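Local coordinates for protein beta-glucosidase (Chaetomella raphigera, PDB 6JXG) that probably hydrolyses terminal, non-reducing beta-D-glucosyl residues to release beta-D-glucose, as a secreted family 3 glycoside hydrolase of cellulose breakdown, at residues 332-337 with 513-518; 341-346 with 476-481; 430-435 with 468-473; 491-494 with 500-503. All blocks are in the same frame, centred on the assembly; numbering follows the deposited sequence.

Contact 1: residues 332-337 with 513-518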
loop_
_atom_site.group_PDB
_atom_site.type_symbol
_atom_site.label_atom_id
_atom_site.label_comp_id
_atom_site.label_asym_id
_atom_site.label_seq_id
_atom_site.Cartn_x
_atom_site.Cartn_y
_atom_site.Cartn_z
ATOM N N ASP A 332 1.750 8.096 -13.605
ATOM C CA ASP A 332 0.314 7.984 -13.622
ATOM C C ASP A 332 -0.327 8.023 -12.230
ATOM O O ASP A 332 -1.531 8.066 -12.126
ATOM C CB ASP A 332 -0.151 6.724 -14.354
ATOM C CG ASP A 332 0.138 6.706 -15.831
ATOM O OD1 ASP A 332 0.569 7.728 -16.417
ATOM O OD2 ASP A 332 -0.179 5.641 -16.430
ATOM N N GLY A 333 0.458 8.027 -11.154
ATOM C CA GLY A 333 -0.081 8.219 -9.827
ATOM C C GLY A 333 0.011 9.642 -9.331
ATOM O O GLY A 333 -0.439 9.926 -8.196
ATOM N N ILE A 334 0.672 10.520 -10.098
ATOM C CA ILE A 334 0.622 11.964 -9.819
ATOM C C ILE A 334 -0.812 12.469 -9.829
ATOM O O ILE A 334 -1.551 12.109 -10.692
ATOM C CB ILE A 334 1.502 12.726 -10.796
ATOM C CG1 ILE A 334 2.995 12.345 -10.573
ATOM C CG2 ILE A 334 1.286 14.215 -10.631
ATOM C CD1 ILE A 334 3.970 13.031 -11.546
ATOM N N VAL A 335 -1.198 13.312 -8.868
ATOM C CA VAL A 335 -2.502 13.871 -8.851
ATOM C C VAL A 335 -2.377 15.382 -9.037
ATOM O O VAL A 335 -1.709 16.049 -8.252
ATOM C CB VAL A 335 -3.222 13.569 -7.517
ATOM C CG1 VAL A 335 -4.632 14.138 -7.563
ATOM C CG2 VAL A 335 -3.238 12.072 -7.280
ATOM N N LEU A 336 -2.995 15.920 -10.080
ATOM C CA LEU A 336 -3.093 17.362 -10.226
ATOM C C LEU A 336 -4.200 17.939 -9.371
ATOM O O LEU A 336 -5.360 17.580 -9.561
ATOM C CB LEU A 336 -3.280 17.713 -11.725
ATOM C CG LEU A 336 -3.272 19.185 -12.186
ATOM C CD1 LEU A 336 -1.924 19.862 -11.893
ATOM C CD2 LEU A 336 -3.658 19.363 -13.673
ATOM N N LEU A 337 -3.839 18.842 -8.434
ATOM C CA LEU A 337 -4.831 19.407 -7.502
ATOM C C LEU A 337 -5.448 20.736 -7.888
ATOM O O LEU A 337 -6.650 20.951 -7.661
ATOM C CB LEU A 337 -4.276 19.522 -6.046
ATOM C CG LEU A 337 -3.903 18.170 -5.383
ATOM C CD1 LEU A 337 -3.297 18.428 -3.975
ATOM C CD2 LEU A 337 -5.078 17.197 -5.244
ATOM N N ASN A 513 11.415 11.576 -13.709
ATOM C CA ASN A 513 10.897 11.308 -15.084
ATOM C C ASN A 513 9.371 11.301 -15.177
ATOM O O ASN A 513 8.748 11.975 -16.060
ATOM C CB ASN A 513 11.495 10.033 -15.673
ATOM C CG ASN A 513 12.914 10.256 -16.164
ATOM O OD1 ASN A 513 13.269 11.368 -16.565
ATOM N ND2 ASN A 513 13.693 9.213 -16.197
ATOM N N GLY A 514 8.735 10.664 -14.200
ATOM C CA GLY A 514 7.328 10.672 -14.202
ATOM C C GLY A 514 6.801 12.086 -14.051
ATOM O O GLY A 514 5.882 12.513 -14.752
ATOM N N LEU A 515 7.394 12.861 -13.167
ATOM C CA LEU A 515 6.972 14.249 -12.971
ATOM C C LEU A 515 7.086 15.092 -14.232
ATOM O O LEU A 515 6.165 15.859 -14.563
ATOM C CB LEU A 515 7.821 14.882 -11.870
ATOM C CG LEU A 515 7.593 16.358 -11.660
ATOM C CD1 LEU A 515 6.178 16.485 -11.046
ATOM C CD2 LEU A 515 8.662 17.088 -10.797
ATOM N N ALA A 516 8.237 15.015 -14.906
ATOM C CA ALA A 516 8.401 15.769 -16.171
ATOM C C ALA A 516 7.469 15.336 -17.259
ATOM O O ALA A 516 7.036 16.155 -18.071
ATOM C CB ALA A 516 9.819 15.663 -16.678
ATOM N N ASP A 517 7.131 14.058 -17.291
ATOM C CA ASP A 517 6.172 13.521 -18.283
ATOM C C ASP A 517 4.854 14.306 -18.150
ATOM O O ASP A 517 4.132 14.518 -19.142
ATOM C CB ASP A 517 5.829 12.031 -18.063
ATOM C CG ASP A 517 6.962 11.076 -18.443
ATOM O OD1 ASP A 517 7.916 11.484 -19.135
ATOM O OD2 ASP A 517 6.895 9.885 -18.055
ATOM N N ILE A 518 4.526 14.693 -16.927
ATOM C CA ILE A 518 3.303 15.499 -16.681
ATOM C C ILE A 518 3.549 17.005 -16.830
ATOM O O ILE A 518 2.764 17.720 -17.502
ATOM C CB ILE A 518 2.678 15.139 -15.295
ATOM C CG1 ILE A 518 1.920 13.808 -15.431
ATOM C CG2 ILE A 518 1.731 16.211 -14.744
ATOM C CD1 ILE A 518 2.716 12.711 -14.900
#
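Ile334, at the entrance to edge strand 335-339, meets Leu515 and Ile518 of helix 511-519 in the alpha/beta sandwich of the family 3 C-terminal domain, whose helices cover both faces of a six-stranded sheet. A single methyl does the work from the strand side. Ile334 holds CG1 beside its backbone N and the chain beyond it extended (chi2 178°), which sends CD1 straight out to the helix. There CD1 lies 3.5 Å from Leu515 CA, so it bears on the helix backbone itself as well as on the side chains. The same methyl also nears the helix backbone at Gly514, whose O is 3.8 Å from Ile334 CD1. On the next turn Ile518 reaches back tip to tip, its CD1 3.6 Å from Ile334 CD1. Leu515 adds a looser touch at the flank, Leu515 CD1 being 4.1 Å from Ile334 CD1. No hydrogen bond crosses the contact; all four touching residues are buried, and dispersion between aliphatic groups carries it. Around these side chains, Ile334 also rests on Val502 of strand 498-503, while Leu515 turns to Pro396 of helix 396-406. Helix 323-332, which comes just before the strand, lies alongside as well: its Arg331 packs on Ile518, and its Arg327 forms a salt bridge with Asp517.

Contact 2: residues 341-346 with 476-481. With MAN (alpha-D-mannopyranose), chain E.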
loop_
_atom_site.group_PDB
_atom_site.type_symbol
_atom_site.label_atom_id
_atom_site.label_comp_id
_atom_site.label_asym_id
_atom_site.label_seq_id
_atom_site.Cartn_x
_atom_site.Cartn_y
_atom_site.Cartn_z
ATOM N N ASN A 341 -6.074 28.680 -15.280
ATOM C CA ASN A 341 -5.999 28.853 -16.762
ATOM C C ASN A 341 -4.762 28.313 -17.365
ATOM O O ASN A 341 -3.972 29.014 -17.984
ATOM C CB ASN A 341 -6.218 30.272 -17.209
ATOM C CG ASN A 341 -5.771 31.197 -16.175
ATOM O OD1 ASN A 341 -4.585 31.195 -15.858
ATOM N ND2 ASN A 341 -6.720 31.874 -15.513
ATOM N N LYS A 342 -4.636 27.013 -17.170
ATOM C CA LYS A 342 -3.721 26.224 -17.939
ATOM C C LYS A 342 -2.295 26.632 -17.685
ATOM O O LYS A 342 -1.448 26.611 -18.615
ATOM C CB LYS A 342 -4.063 26.314 -19.419
ATOM C CG LYS A 342 -5.515 25.980 -19.713
ATOM C CD LYS A 342 -5.807 26.207 -21.184
ATOM C CE LYS A 342 -5.956 24.912 -21.923
ATOM N NZ LYS A 342 -7.343 24.660 -22.383
ATOM N N ALA A 343 -2.014 26.958 -16.439
ATOM C CA ALA A 343 -0.636 27.101 -15.986
ATOM C C ALA A 343 0.201 25.898 -16.465
ATOM O O ALA A 343 1.284 26.032 -17.020
ATOM C CB ALA A 343 -0.588 27.241 -14.468
ATOM N N LEU A 344 -0.368 24.712 -16.350
ATOM C CA LEU A 344 0.261 23.520 -16.817
ATOM C C LEU A 344 -0.594 22.908 -17.934
ATOM O O LEU A 344 -1.824 23.040 -17.967
ATOM C CB LEU A 344 0.410 22.518 -15.648
ATOM C CG LEU A 344 1.449 22.823 -14.548
ATOM C CD1 LEU A 344 1.392 21.790 -13.427
ATOM C CD2 LEU A 344 2.873 22.892 -15.065
ATOM N N PRO A 345 0.060 22.231 -18.859
ATOM C CA PRO A 345 1.482 21.984 -18.856
ATOM C C PRO A 345 2.308 23.213 -19.272
ATOM O O PRO A 345 1.789 24.171 -19.859
ATOM C CB PRO A 345 1.652 20.903 -19.943
ATOM C CG PRO A 345 0.529 21.236 -20.912
ATOM C CD PRO A 345 -0.607 21.630 -20.024
ATOM N N LEU A 346 3.585 23.156 -18.959
ATOM C CA LEU A 346 4.514 24.205 -19.372
ATOM C C LEU A 346 4.649 24.258 -20.885
ATOM O O LEU A 346 4.537 23.249 -21.568
ATOM C CB LEU A 346 5.898 23.935 -18.813
ATOM C CG LEU A 346 6.118 23.853 -17.290
ATOM C CD1 LEU A 346 7.521 23.383 -16.971
ATOM C CD2 LEU A 346 5.856 25.197 -16.664
ATOM N N ASN A 476 3.652 33.758 -10.837
ATOM C CA ASN A 476 3.314 32.463 -11.467
ATOM C C ASN A 476 4.090 31.368 -10.791
ATOM O O ASN A 476 5.226 31.085 -11.186
ATOM C CB ASN A 476 3.600 32.411 -12.970
ATOM C CG ASN A 476 2.700 33.337 -13.755
ATOM O OD1 ASN A 476 1.511 33.072 -13.947
ATOM N ND2 ASN A 476 3.246 34.467 -14.138
ATOM N N VAL A 477 3.443 30.737 -9.826
ATOM C CA VAL A 477 4.086 29.716 -9.047
ATOM C C VAL A 477 3.444 28.373 -9.244
ATOM O O VAL A 477 2.239 28.217 -9.037
ATOM C CB VAL A 477 4.018 30.061 -7.552
ATOM C CG1 VAL A 477 4.747 28.995 -6.711
ATOM C CG2 VAL A 477 4.602 31.474 -7.302
ATOM N N ILE A 478 4.266 27.377 -9.513
ATOM C CA ILE A 478 3.775 25.975 -9.565
ATOM C C ILE A 478 4.347 25.283 -8.320
ATOM O O ILE A 478 5.595 25.320 -8.131
ATOM C CB ILE A 478 4.397 25.276 -10.769
ATOM C CG1 ILE A 478 4.139 26.071 -12.061
ATOM C CG2 ILE A 478 3.981 23.804 -10.838
ATOM C CD1 ILE A 478 2.724 26.316 -12.436
ATOM N N VAL A 479 3.517 24.703 -7.467
ATOM C CA VAL A 479 3.979 23.944 -6.298
ATOM C C VAL A 479 3.979 22.441 -6.611
ATOM O O VAL A 479 2.961 21.879 -6.934
ATOM C CB VAL A 479 3.123 24.203 -5.044
ATOM C CG1 VAL A 479 3.617 23.427 -3.841
ATOM C CG2 VAL A 479 3.078 25.687 -4.734
ATOM N N VAL A 480 5.142 21.821 -6.490
ATOM C CA VAL A 480 5.298 20.331 -6.528
ATOM C C VAL A 480 5.476 19.796 -5.139
ATOM O O VAL A 480 6.428 20.212 -4.461
ATOM C CB VAL A 480 6.470 19.917 -7.412
ATOM C CG1 VAL A 480 6.671 18.405 -7.387
ATOM C CG2 VAL A 480 6.195 20.412 -8.798
ATOM N N ILE A 481 4.636 18.819 -4.743
ATOM C CA ILE A 481 4.673 18.300 -3.434
ATOM C C ILE A 481 4.958 16.816 -3.489
ATOM O O ILE A 481 4.182 16.092 -4.123
ATOM C CB ILE A 481 3.347 18.513 -2.716
ATOM C CG1 ILE A 481 2.959 19.970 -2.656
ATOM C CG2 ILE A 481 3.400 17.997 -1.278
ATOM C CD1 ILE A 481 1.664 20.220 -1.876
HETATM C C1 MAN E . 6.046 30.399 -16.665
HETATM C C2 MAN E . 5.349 31.665 -17.187
HETATM C C3 MAN E . 3.835 31.728 -16.964
HETATM C C4 MAN E . 3.183 30.392 -17.299
HETATM C C5 MAN E . 3.887 29.388 -16.429
HETATM C C6 MAN E . 3.208 28.039 -16.465
HETATM O O2 MAN E . 5.561 31.629 -18.554
HETATM O O3 MAN E . 3.366 32.719 -17.838
HETATM O O4 MAN E . 1.764 30.379 -17.061
HETATM O O5 MAN E . 5.239 29.267 -16.828
HETATM O O6 MAN E . 3.293 27.471 -17.760
#
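Ala343 and Leu344, just ahead of a cis peptide bond at Pro345, share one isoleucine, Ile478, whose two branches part to serve them separately. The segments belong to the alpha/beta sandwich of the family 3 C-terminal domain: 341-346 is part of the loop joining strands 335-339 and 351-355, and Ile478 rises from the inner strand 477-483. Because Ile478 bends at its second torsion (chi2 -59°) instead of extending, CD1 folds round to Ala343, whose CB is 4.0 Å from Ile478 CD1. The other branch, CG2, takes Leu344, with Leu344 CD1 4.2 Å from Ile478 CG2 as the two side chains cross obliquely. Both touches are apolar and buried, and the loop makes no hydrogen bond to the strand. Leu344 also packs on Ala500 and Val502, so it covers strand 498-503 along with its neighbour. At the outer end of the contact lies the mannose carried by Thr431, bordered by residues of both segments, among them Leu346 and Asn476. Leu346 brings CD2 to within 3.6 Å of mannose O6. Asn476 turns the face of its amide to C3 at the rim of the sugar: mannose C3 is 3.8 Å from Asn476 CG and about equally far, 4.0 Å, from Asn476 OD1 and ND2.

Contact 3: residues 430-435 with 468-473. With MAN (alpha-D-mannopyranose), chain E.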
loop_
_atom_site.group_PDB
_atom_site.type_symbol
_atom_site.label_atom_id
_atom_site.label_comp_id
_atom_site.label_asym_id
_atom_site.label_seq_id
_atom_site.Cartn_x
_atom_site.Cartn_y
_atom_site.Cartn_z
ATOM N N GLU A 430 10.225 34.176 -15.060
ATOM C CA GLU A 430 8.829 34.352 -15.437
ATOM C C GLU A 430 7.900 33.448 -14.590
ATOM O O GLU A 430 6.768 33.777 -14.260
ATOM C CB GLU A 430 8.643 33.915 -16.864
ATOM C CG GLU A 430 9.234 34.765 -17.955
ATOM C CD GLU A 430 8.440 34.581 -19.242
ATOM O OE1 GLU A 430 7.805 33.492 -19.454
ATOM O OE2 GLU A 430 8.414 35.557 -20.016
ATOM N N THR A 431 8.433 32.312 -14.198
ATOM C CA THR A 431 7.624 31.261 -13.539
ATOM C C THR A 431 8.559 30.562 -12.607
ATOM O O THR A 431 9.716 30.344 -12.962
ATOM C CB THR A 431 7.093 30.276 -14.600
ATOM O OG1 THR A 431 6.101 30.953 -15.365
ATOM C CG2 THR A 431 6.345 29.035 -13.946
ATOM N N ALA A 432 8.046 30.181 -11.449
ATOM C CA ALA A 432 8.810 29.481 -10.389
ATOM C C ALA A 432 8.156 28.176 -10.013
ATOM O O ALA A 432 6.960 28.168 -9.717
ATOM C CB ALA A 432 8.848 30.336 -9.143
ATOM N N ILE A 433 8.931 27.101 -10.003
ATOM C CA ILE A 433 8.448 25.793 -9.520
ATOM C C ILE A 433 9.191 25.502 -8.214
ATOM O O ILE A 433 10.455 25.505 -8.189
ATOM C CB ILE A 433 8.750 24.633 -10.494
ATOM C CG1 ILE A 433 8.417 25.015 -11.954
ATOM C CG2 ILE A 433 8.059 23.393 -9.991
ATOM C CD1 ILE A 433 8.739 23.982 -13.032
ATOM N N VAL A 434 8.406 25.331 -7.147
ATOM C CA VAL A 434 8.898 25.162 -5.834
ATOM C C VAL A 434 8.510 23.736 -5.335
ATOM O O VAL A 434 7.370 23.309 -5.480
ATOM C CB VAL A 434 8.409 26.296 -4.881
ATOM C CG1 VAL A 434 6.901 26.447 -4.873
ATOM C CG2 VAL A 434 8.910 26.104 -3.470
ATOM N N PHE A 435 9.467 23.073 -4.702
ATOM C CA PHE A 435 9.431 21.649 -4.393
ATOM C C PHE A 435 9.474 21.495 -2.883
ATOM O O PHE A 435 10.429 21.918 -2.217
ATOM C CB PHE A 435 10.659 20.953 -5.038
ATOM C CG PHE A 435 10.631 20.920 -6.538
ATOM C CD1 PHE A 435 10.164 19.795 -7.216
ATOM C CD2 PHE A 435 10.992 22.007 -7.278
ATOM C CE1 PHE A 435 10.106 19.772 -8.599
ATOM C CE2 PHE A 435 10.936 21.977 -8.679
ATOM C CZ PHE A 435 10.477 20.863 -9.329
ATOM N N GLN A 468 5.486 30.408 0.573
ATOM C CA GLN A 468 5.112 31.816 0.844
ATOM C C GLN A 468 6.190 32.823 0.328
ATOM O O GLN A 468 5.844 33.839 -0.294
ATOM C CB GLN A 468 4.897 31.996 2.305
ATOM C CG GLN A 468 3.602 31.428 2.756
ATOM C CD GLN A 468 3.469 31.329 4.230
ATOM O OE1 GLN A 468 4.460 31.238 4.950
ATOM N NE2 GLN A 468 2.228 31.370 4.712
ATOM N N ALA A 469 7.471 32.483 0.524
ATOM C CA ALA A 469 8.591 33.251 -0.007
ATOM C C ALA A 469 8.600 33.326 -1.535
ATOM O O ALA A 469 8.903 34.384 -2.142
ATOM C CB ALA A 469 9.911 32.674 0.492
ATOM N N VAL A 470 8.294 32.222 -2.191
ATOM C CA VAL A 470 8.322 32.204 -3.614
ATOM C C VAL A 470 7.130 33.031 -4.133
ATOM O O VAL A 470 7.278 33.813 -5.110
ATOM C CB VAL A 470 8.285 30.752 -4.135
ATOM C CG1 VAL A 470 8.158 30.697 -5.642
ATOM C CG2 VAL A 470 9.599 30.066 -3.732
ATOM N N ALA A 471 5.973 32.833 -3.522
ATOM C CA ALA A 471 4.737 33.539 -3.898
ATOM C C ALA A 471 4.855 35.077 -3.740
ATOM O O ALA A 471 4.287 35.814 -4.493
ATOM C CB ALA A 471 3.553 33.028 -3.055
ATOM N N SER A 472 5.669 35.496 -2.801
ATOM C CA SER A 472 5.902 36.895 -2.519
ATOM C C SER A 472 6.693 37.599 -3.618
ATOM O O SER A 472 6.638 38.824 -3.684
ATOM C CB SER A 472 6.619 37.061 -1.135
ATOM O OG SER A 472 8.038 36.813 -1.248
ATOM N N ALA A 473 7.369 36.870 -4.492
ATOM C CA ALA A 473 8.255 37.463 -5.479
ATOM C C ALA A 473 7.964 37.004 -6.898
ATOM O O ALA A 473 8.725 37.288 -7.811
ATOM C CB ALA A 473 9.673 37.141 -5.113
HETATM C C1 MAN E . 6.046 30.399 -16.665
HETATM C C2 MAN E . 5.349 31.665 -17.187
HETATM C C3 MAN E . 3.835 31.728 -16.964
HETATM C C4 MAN E . 3.183 30.392 -17.299
HETATM C C5 MAN E . 3.887 29.388 -16.429
HETATM C C6 MAN E . 3.208 28.039 -16.465
HETATM O O2 MAN E . 5.561 31.629 -18.554
HETATM O O3 MAN E . 3.366 32.719 -17.838
HETATM O O4 MAN E . 1.764 30.379 -17.061
HETATM O O5 MAN E . 5.239 29.267 -16.828
HETATM O O6 MAN E . 3.293 27.471 -17.760
#
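Val470 packs on Ala432 and Val434 in a buried, wholly apolar helix-on-strand contact, where helix 463-471 lies against a central strand of the C-terminal domain's six-stranded sheet. The two strand residues, separated by Ile433, point to the same face, and Val470 straddles them with its two methyls. Its CG1 stands anti to the backbone N (chi1 174°) and presses on the alanine, Val470 CG1 being 3.6 Å from Ala432 CB. CG2 takes the valine: Val470 CG2 is 4.0 Å from Val434 CG2, and the two valines lie alongside, running in opposing directions. Ala422 and Ala426 of helix 419-427 touch Val470 as well. Thr431, which points to the opposite face of the strand from Ala432, carries an O-linked mannose, its OG1 bonded to mannose C1 at 1.4 Å. The sugar hydroxyl O2 donates to the neighbouring carboxylate, with mannose O2 3.1 Å from Glu430 OE1. The helix leads through a short turn into strand 477-483, which runs parallel to strand 431-438 beside it, and a helix packed across two parallel neighbours in this way is the hallmark of a beta-alpha-beta crossover.

Contact 4: residues 491-494 with 500-503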
loop_
_atom_site.group_PDB
_atom_site.type_symbol
_atom_site.label_atom_id
_atom_site.label_comp_id
_atom_site.label_asym_id
_atom_site.label_seq_id
_atom_site.Cartn_x
_atom_site.Cartn_y
_atom_site.Cartn_z
ATOM N N ASP A 491 -2.738 27.160 3.861
ATOM C CA ASP A 491 -1.787 28.277 3.714
ATOM C C ASP A 491 -1.240 28.469 2.315
ATOM O O ASP A 491 -0.950 29.625 1.876
ATOM C CB ASP A 491 -0.589 28.101 4.655
ATOM C CG ASP A 491 -0.965 28.227 6.094
ATOM O OD1 ASP A 491 -2.035 28.797 6.356
ATOM O OD2 ASP A 491 -0.254 27.650 6.964
ATOM N N ILE A 492 -1.063 27.366 1.589
ATOM C CA ILE A 492 -0.523 27.438 0.256
ATOM C C ILE A 492 -1.592 27.956 -0.688
ATOM O O ILE A 492 -1.315 28.858 -1.489
ATOM C CB ILE A 492 0.049 26.086 -0.193
ATOM C CG1 ILE A 492 1.317 25.889 0.612
ATOM C CG2 ILE A 492 0.232 26.047 -1.706
ATOM C CD1 ILE A 492 1.972 24.530 0.417
ATOM N N LEU A 493 -2.810 27.435 -0.555
ATOM C CA LEU A 493 -3.938 27.800 -1.378
ATOM C C LEU A 493 -4.385 29.274 -1.249
ATOM O O LEU A 493 -4.958 29.852 -2.179
ATOM C CB LEU A 493 -5.125 26.894 -1.020
ATOM C CG LEU A 493 -5.022 25.421 -1.494
ATOM C CD1 LEU A 493 -6.042 24.563 -0.789
ATOM C CD2 LEU A 493 -5.128 25.303 -2.996
ATOM N N ALA A 494 -4.088 29.871 -0.135
ATOM C CA ALA A 494 -4.423 31.273 0.120
ATOM C C ALA A 494 -3.527 32.202 -0.661
ATOM O O ALA A 494 -3.752 33.380 -0.654
ATOM C CB ALA A 494 -4.324 31.579 1.611
ATOM N N ALA A 500 -0.660 26.410 -9.828
ATOM C CA ALA A 500 -0.857 24.933 -9.956
ATOM C C ALA A 500 -0.206 24.210 -8.790
ATOM O O ALA A 500 0.826 24.655 -8.250
ATOM C CB ALA A 500 -0.378 24.427 -11.291
ATOM N N ILE A 501 -0.889 23.176 -8.298
ATOM C CA ILE A 501 -0.350 22.342 -7.252
ATOM C C ILE A 501 -0.355 20.890 -7.797
ATOM O O ILE A 501 -1.402 20.351 -8.161
ATOM C CB ILE A 501 -1.161 22.439 -5.956
ATOM C CG1 ILE A 501 -1.154 23.865 -5.427
ATOM C CG2 ILE A 501 -0.561 21.557 -4.890
ATOM C CD1 ILE A 501 -2.009 23.985 -4.206
ATOM N N VAL A 502 0.842 20.306 -7.863
ATOM C CA VAL A 502 1.026 18.932 -8.312
ATOM C C VAL A 502 1.347 18.038 -7.128
ATOM O O VAL A 502 2.378 18.205 -6.518
ATOM C CB VAL A 502 2.186 18.897 -9.287
ATOM C CG1 VAL A 502 2.404 17.485 -9.756
ATOM C CG2 VAL A 502 1.938 19.954 -10.404
ATOM N N TRP A 503 0.423 17.140 -6.766
ATOM C CA TRP A 503 0.618 16.187 -5.686
ATOM C C TRP A 503 1.335 14.973 -6.308
ATOM O O TRP A 503 0.706 14.032 -6.850
ATOM C CB TRP A 503 -0.740 15.846 -5.100
ATOM C CG TRP A 503 -0.722 15.098 -3.907
ATOM C CD1 TRP A 503 -0.908 13.750 -3.816
ATOM C CD2 TRP A 503 -0.591 15.602 -2.577
ATOM N NE1 TRP A 503 -0.832 13.375 -2.506
ATOM C CE2 TRP A 503 -0.665 14.492 -1.709
ATOM C CE3 TRP A 503 -0.405 16.861 -2.033
ATOM C CZ2 TRP A 503 -0.518 14.609 -0.362
ATOM C CZ3 TRP A 503 -0.241 16.980 -0.673
ATOM C CH2 TRP A 503 -0.306 15.870 0.151
#
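Leu493, in the short helix 490-493, and Ile501, in the strand that follows, bring their backbones closest, with Leu493 CA 8.8 Å from Ile501 CA. Side chains span that gap, and neither backbone hydrogen-bonds to the other. Ile501 is the strand's sole contributor: CG1 lies beside its backbone N and the chain continues extended (chi2 177°), so that CD1 projects from the sheet face to the helix. Two methyls receive it. Leu493 comes across at about a right angle and offers one branch, its CD2 3.6 Å from Ile501 CD1. Ile492 touches with its short branch, Ile492 CG2 lying 3.9 Å from Ile501 CD1, and the two isoleucines meet at a slant, neither in line nor square to each other. Ile501 CD1 thus sits against two separate places on the helix, since Leu493 CD2 and Ile492 CG2 are themselves 5.6 Å apart.

The helix is the connecting element of a beta-alpha-beta unit made with strands 477-483 and 498-503, and this contact seats it on the second strand. Strand 498-503 pairs with strand 477-483 on one edge and, antiparallel, with strand 335-339 on the other, where Ile501 bonds through its backbone to Leu337. Thr338 of that edge strand touches both Leu493 and Ile501. Ile492 also packs on Val467 of helix 463-471.

From the N terminus, 332-337 opens contact 1, 341-346 contact 2 and 430-435 contact 3. The chain then closes them in reverse order: 468-473 completes contact 3, and 476-481 completes contact 2 around it. Contact 4 follows in series as a short local loop between 491-494 and 500-503, before 513-518 closes contact 1 around all the rest. All four meet on one six-stranded sheet. Contacts 1 and 2 share one face, where Leu336 touches Leu344 and Leu515 touches Val480; contacts 3 and 4 hold helices to the opposite face. Within the sheet, strands 335-339, 498-503, 477-483 and 431-438 lie side by side and join them.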